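Local coordinates for protein response regulator (Caulobacter vibrioides, PDB 3N0R) that probably controls the general stress response as an anti-anti-sigma factor, its sigma-like domain sequestering an anti-sigma factor once its receiver domain is phosphorylated, at residues A[26-37]-A[72-81]. The protein carries 1 engineered substitution. Numbering follows the deposited sequence. Where two conformers were deposited one is given.
Sequences RLAPHLPYIRRY and PRVALYRVFH
Ile34 lies across one face of the Tyr77 ring, its CD1 3.8 Å from the ring centroid and only 8° off the normal, a CH-pi contact. With CG1 anti to the backbone N (chi1 -165°), the long CG1-CD1 arm can lie on this face and still reach Phe80 CB, 3.7 Å from Ile34 CD1; its apolar methyl suits the buried position. Leu76, the residue before Tyr77, packs beside it, its CD2 4.0 Å from His30 CB and its CD1 meeting Leu27 CD2, while Val52 and Leu59 of helix 45-60 extend the same apolar layer. One turn earlier, the methylenes of Arg73 cover the His30 imidazole, CB standing over its centre at 3.7 Å from the centroid. The arginine chain then runs on extended to a water, which accepts from Arg73 NE and donates to both His30 O and Tyr77 OH, joining the two segments. Glu126 takes salt bridges from both Arg73 and Arg36 and a hydrogen bond with Tyr77 OH, probably drawing the two guanidinium groups together. At the far end Tyr37, Tyr77 and His81 form an aromatic cluster. Tyrosine suits position 37 twice over: its ring packs obliquely on Tyr77 (CD2 to CE2 3.8 Å), and its OH meets His81 NE2 at 2.8 Å, at the imidazole edge near its plane, either being able to donate. Helix 31-42 and helix 72-84, whose segments cross at -42°, thus pack within the sigma2 part of the sigma-like domain. Apolar contacts supply most of the fit, whereas the water, Glu126 and the Tyr37–His81 bond give buried or partly buried polar groups their partners.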
loop_
_atom_site.group_PDB
_atom_site.type_symbol
_atom_site.label_atom_id
_atom_site.label_comp_id
_atom_site.label_asym_id
_atom_site.label_seq_id
_atom_site.Cartn_x
_atom_site.Cartn_y
_atom_site.Cartn_z
ATOM N N ARG A 26 9.824 16.832 12.425
ATOM C CA ARG A 26 8.378 16.771 12.225
ATOM C C ARG A 26 8.018 15.796 11.107
ATOM O O ARG A 26 6.973 15.147 11.160
ATOM C CB ARG A 26 7.794 18.169 11.963
ATOM C CG ARG A 26 8.032 19.129 13.133
ATOM C CD ARG A 26 7.042 20.278 13.186
ATOM N NE ARG A 26 6.932 21.011 11.930
ATOM C CZ ARG A 26 7.812 21.913 11.507
ATOM N NH1 ARG A 26 8.890 22.187 12.228
ATOM N NH2 ARG A 26 7.612 22.534 10.354
ATOM N N LEU A 27 8.888 15.694 10.103
ATOM C CA LEU A 27 8.643 14.818 8.952
ATOM C C LEU A 27 9.053 13.359 9.161
ATOM O O LEU A 27 8.373 12.446 8.698
ATOM C CB LEU A 27 9.398 15.326 7.725
ATOM C CG LEU A 27 9.032 16.707 7.204
ATOM C CD1 LEU A 27 9.938 17.105 6.043
ATOM C CD2 LEU A 27 7.577 16.723 6.788
ATOM N N ALA A 28 10.183 13.148 9.831
ATOM C CA ALA A 28 10.862 11.849 9.805
ATOM C C ALA A 28 9.999 10.644 10.198
ATOM O O ALA A 28 10.038 9.608 9.524
ATOM C CB ALA A 28 12.143 11.896 10.636
ATOM N N PRO A 29 9.224 10.757 11.291
ATOM C CA PRO A 29 8.464 9.577 11.719
ATOM C C PRO A 29 7.428 9.129 10.687
ATOM O O PRO A 29 6.998 7.974 10.728
ATOM C CB PRO A 29 7.762 10.049 12.997
ATOM C CG PRO A 29 8.549 11.223 13.467
ATOM C CD PRO A 29 9.090 11.881 12.235
ATOM N N HIS A 30 7.040 10.012 9.771
ATOM C CA HIS A 30 5.958 9.725 8.829
ATOM C C HIS A 30 6.456 9.230 7.483
ATOM O O HIS A 30 5.667 8.740 6.671
ATOM C CB HIS A 30 5.083 10.973 8.675
ATOM C CG HIS A 30 4.633 11.514 9.990
ATOM N ND1 HIS A 30 3.858 10.776 10.856
ATOM C CD2 HIS A 30 4.899 12.683 10.619
ATOM C CE1 HIS A 30 3.657 11.472 11.961
ATOM N NE2 HIS A 30 4.277 12.631 11.842
ATOM N N LEU A 31 7.761 9.344 7.244
ATOM C CA LEU A 31 8.317 8.970 5.945
ATOM C C LEU A 31 8.140 7.496 5.566
ATOM O O LEU A 31 7.737 7.211 4.447
ATOM C CB LEU A 31 9.771 9.418 5.800
ATOM C CG LEU A 31 9.938 10.939 5.676
ATOM C CD1 LEU A 31 11.389 11.332 5.907
ATOM C CD2 LEU A 31 9.430 11.489 4.348
ATOM N N PRO A 32 8.392 6.555 6.489
ATOM C CA PRO A 32 8.200 5.159 6.067
ATOM C C PRO A 32 6.768 4.888 5.603
ATOM O O PRO A 32 6.545 4.169 4.625
ATOM C CB PRO A 32 8.528 4.357 7.335
ATOM C CG PRO A 32 9.483 5.252 8.097
ATOM C CD PRO A 32 8.989 6.653 7.837
ATOM N N TYR A 33 5.798 5.480 6.287
ATOM C CA TYR A 33 4.408 5.187 5.976
ATOM C C TYR A 33 3.903 5.853 4.705
ATOM O O TYR A 33 3.082 5.280 3.981
ATOM C CB TYR A 33 3.518 5.429 7.195
ATOM C CG TYR A 33 4.052 4.627 8.350
ATOM C CD1 TYR A 33 3.907 3.250 8.379
ATOM C CD2 TYR A 33 4.780 5.235 9.367
ATOM C CE1 TYR A 33 4.420 2.497 9.424
ATOM C CE2 TYR A 33 5.303 4.500 10.407
ATOM C CZ TYR A 33 5.122 3.128 10.431
ATOM O OH TYR A 33 5.643 2.386 11.470
ATOM N N ILE A 34 4.422 7.036 4.388
ATOM C CA ILE A 34 4.083 7.613 3.095
ATOM C C ILE A 34 4.743 6.821 1.955
ATOM O O ILE A 34 4.175 6.726 0.883
ATOM C CB ILE A 34 4.314 9.139 2.994
ATOM C CG1 ILE A 34 3.582 9.689 1.766
ATOM C CG2 ILE A 34 5.797 9.488 2.990
ATOM C CD1 ILE A 34 3.514 11.195 1.719
ATOM N N ARG A 35 5.897 6.193 2.204
ATOM C CA ARG A 35 6.419 5.231 1.226
ATOM C C ARG A 35 5.454 4.060 1.041
ATOM O O ARG A 35 5.209 3.647 -0.082
ATOM C CB ARG A 35 7.822 4.726 1.583
ATOM C CG ARG A 35 8.894 5.810 1.566
ATOM C CD ARG A 35 10.305 5.242 1.806
ATOM N NE ARG A 35 11.233 6.354 2.012
ATOM C CZ ARG A 35 11.713 6.755 3.185
ATOM N NH1 ARG A 35 11.452 6.087 4.302
ATOM N NH2 ARG A 35 12.480 7.835 3.235
ATOM N N ARG A 36 4.886 3.541 2.130
ATOM C CA ARG A 36 3.904 2.471 2.017
ATOM C C ARG A 36 2.735 2.896 1.125
ATOM O O ARG A 36 2.317 2.167 0.214
ATOM C CB ARG A 36 3.399 2.044 3.396
ATOM C CG ARG A 36 2.303 0.986 3.335
ATOM C CD ARG A 36 1.840 0.593 4.715
ATOM N NE ARG A 36 1.269 1.733 5.422
ATOM C CZ ARG A 36 1.129 1.786 6.739
ATOM N NH1 ARG A 36 1.525 0.762 7.484
ATOM N NH2 ARG A 36 0.609 2.867 7.305
ATOM N N TYR A 37 2.209 4.085 1.392
ATOM C CA TYR A 37 1.125 4.639 0.587
ATOM C C TYR A 37 1.518 4.738 -0.885
ATOM O O TYR A 37 0.778 4.296 -1.770
ATOM C CB TYR A 37 0.758 6.025 1.133
ATOM C CG TYR A 37 -0.239 6.818 0.312
ATOM C CD1 TYR A 37 -1.573 6.434 0.221
ATOM C CD2 TYR A 37 0.149 7.978 -0.342
ATOM C CE1 TYR A 37 -2.487 7.182 -0.498
ATOM C CE2 TYR A 37 -0.760 8.729 -1.077
ATOM C CZ TYR A 37 -2.079 8.327 -1.143
ATOM O OH TYR A 37 -3.001 9.056 -1.848
ATOM N N PRO A 72 1.764 17.671 11.057
ATOM C CA PRO A 72 2.820 17.406 10.076
ATOM C C PRO A 72 2.512 16.209 9.173
ATOM O O PRO A 72 2.855 16.258 7.994
ATOM C CB PRO A 72 4.046 17.143 10.955
ATOM C CG PRO A 72 3.787 17.957 12.188
ATOM C CD PRO A 72 2.303 17.863 12.418
ATOM N N ARG A 73 1.875 15.158 9.688
ATOM C CA ARG A 73 1.580 14.001 8.848
ATOM C C ARG A 73 0.627 14.383 7.712
ATOM O O ARG A 73 0.889 14.093 6.546
ATOM C CB ARG A 73 1.014 12.825 9.654
ATOM C CG ARG A 73 0.999 11.530 8.846
ATOM C CD ARG A 73 0.136 10.425 9.450
ATOM N NE ARG A 73 0.277 9.208 8.654
ATOM C CZ ARG A 73 -0.645 8.256 8.538
ATOM N NH1 ARG A 73 -1.805 8.359 9.175
ATOM N NH2 ARG A 73 -0.401 7.197 7.777
ATOM N N VAL A 74 -0.475 15.041 8.053
ATOM C CA VAL A 74 -1.429 15.469 7.038
ATOM C C VAL A 74 -0.756 16.444 6.061
ATOM O O VAL A 74 -0.926 16.341 4.842
ATOM C CB VAL A 74 -2.688 16.082 7.666
ATOM C CG1 VAL A 74 -3.573 16.708 6.608
ATOM C CG2 VAL A 74 -3.445 15.017 8.456
ATOM N N ALA A 75 0.005 17.395 6.598
ATOM C CA ALA A 75 0.682 18.386 5.764
ATOM C C ALA A 75 1.657 17.749 4.778
ATOM O O ALA A 75 1.777 18.198 3.640
ATOM C CB ALA A 75 1.395 19.416 6.622
ATOM N N LEU A 76 2.368 16.715 5.218
ATOM C CA LEU A 76 3.311 16.014 4.349
ATOM C C LEU A 76 2.568 15.346 3.192
ATOM O O LEU A 76 2.995 15.431 2.043
ATOM C CB LEU A 76 4.075 14.962 5.152
ATOM C CG LEU A 76 4.943 13.984 4.351
ATOM C CD1 LEU A 76 5.984 14.709 3.515
ATOM C CD2 LEU A 76 5.598 12.966 5.282
ATOM N N TYR A 77 1.470 14.661 3.495
ATOM C CA TYR A 77 0.697 14.031 2.429
ATOM C C TYR A 77 0.114 15.073 1.474
ATOM O O TYR A 77 0.045 14.848 0.267
ATOM C CB TYR A 77 -0.391 13.104 2.983
ATOM C CG TYR A 77 0.084 11.733 3.450
ATOM C CD1 TYR A 77 0.818 11.598 4.621
ATOM C CD2 TYR A 77 -0.252 10.568 2.755
ATOM C CE1 TYR A 77 1.229 10.355 5.076
ATOM C CE2 TYR A 77 0.158 9.314 3.213
ATOM C CZ TYR A 77 0.892 9.218 4.381
ATOM O OH TYR A 77 1.297 7.982 4.856
ATOM N N ARG A 78 -0.320 16.217 2.005
ATOM C CA ARG A 78 -0.817 17.282 1.147
ATOM C C ARG A 78 0.259 17.749 0.160
ATOM O O ARG A 78 -0.013 17.937 -1.024
ATOM C CB ARG A 78 -1.329 18.438 2.004
ATOM C CG ARG A 78 -1.864 19.609 1.221
ATOM C CD ARG A 78 -2.444 20.662 2.162
ATOM N NE ARG A 78 -2.989 21.801 1.433
ATOM C CZ ARG A 78 -3.453 22.908 2.003
ATOM N NH1 ARG A 78 -3.440 23.035 3.324
ATOM N NH2 ARG A 78 -3.933 23.889 1.251
ATOM N N VAL A 79 1.484 17.935 0.646
ATOM C CA VAL A 79 2.597 18.310 -0.222
ATOM C C VAL A 79 2.841 17.238 -1.290
ATOM O O VAL A 79 3.018 17.549 -2.468
ATOM C CB VAL A 79 3.867 18.586 0.611
ATOM C CG1 VAL A 79 5.110 18.550 -0.263
ATOM C CG2 VAL A 79 3.723 19.933 1.326
ATOM N N PHE A 80 2.845 15.973 -0.875
ATOM C CA PHE A 80 3.020 14.871 -1.817
ATOM C C PHE A 80 1.965 14.936 -2.928
ATOM O O PHE A 80 2.272 14.777 -4.106
ATOM C CB PHE A 80 2.919 13.547 -1.061
ATOM C CG PHE A 80 3.146 12.333 -1.922
ATOM C CD1 PHE A 80 2.095 11.770 -2.637
ATOM C CD2 PHE A 80 4.407 11.759 -2.031
ATOM C CE1 PHE A 80 2.293 10.654 -3.428
ATOM C CE2 PHE A 80 4.613 10.630 -2.813
ATOM C CZ PHE A 80 3.567 10.086 -3.525
ATOM N N HIS A 81 0.717 15.200 -2.545
ATOM C CA HIS A 81 -0.365 15.309 -3.518
ATOM C C HIS A 81 -0.237 16.519 -4.439
ATOM O O HIS A 81 -0.578 16.442 -5.617
ATOM C CB HIS A 81 -1.709 15.309 -2.799
ATOM C CG HIS A 81 -2.213 13.938 -2.495
ATOM N ND1 HIS A 81 -3.359 13.446 -3.076
ATOM C CD2 HIS A 81 -1.722 12.942 -1.717
ATOM C CE1 HIS A 81 -3.563 12.207 -2.668
ATOM N NE2 HIS A 81 -2.577 11.865 -1.858
HETATM O O HOH W 1 2.921 8.671 7.422
#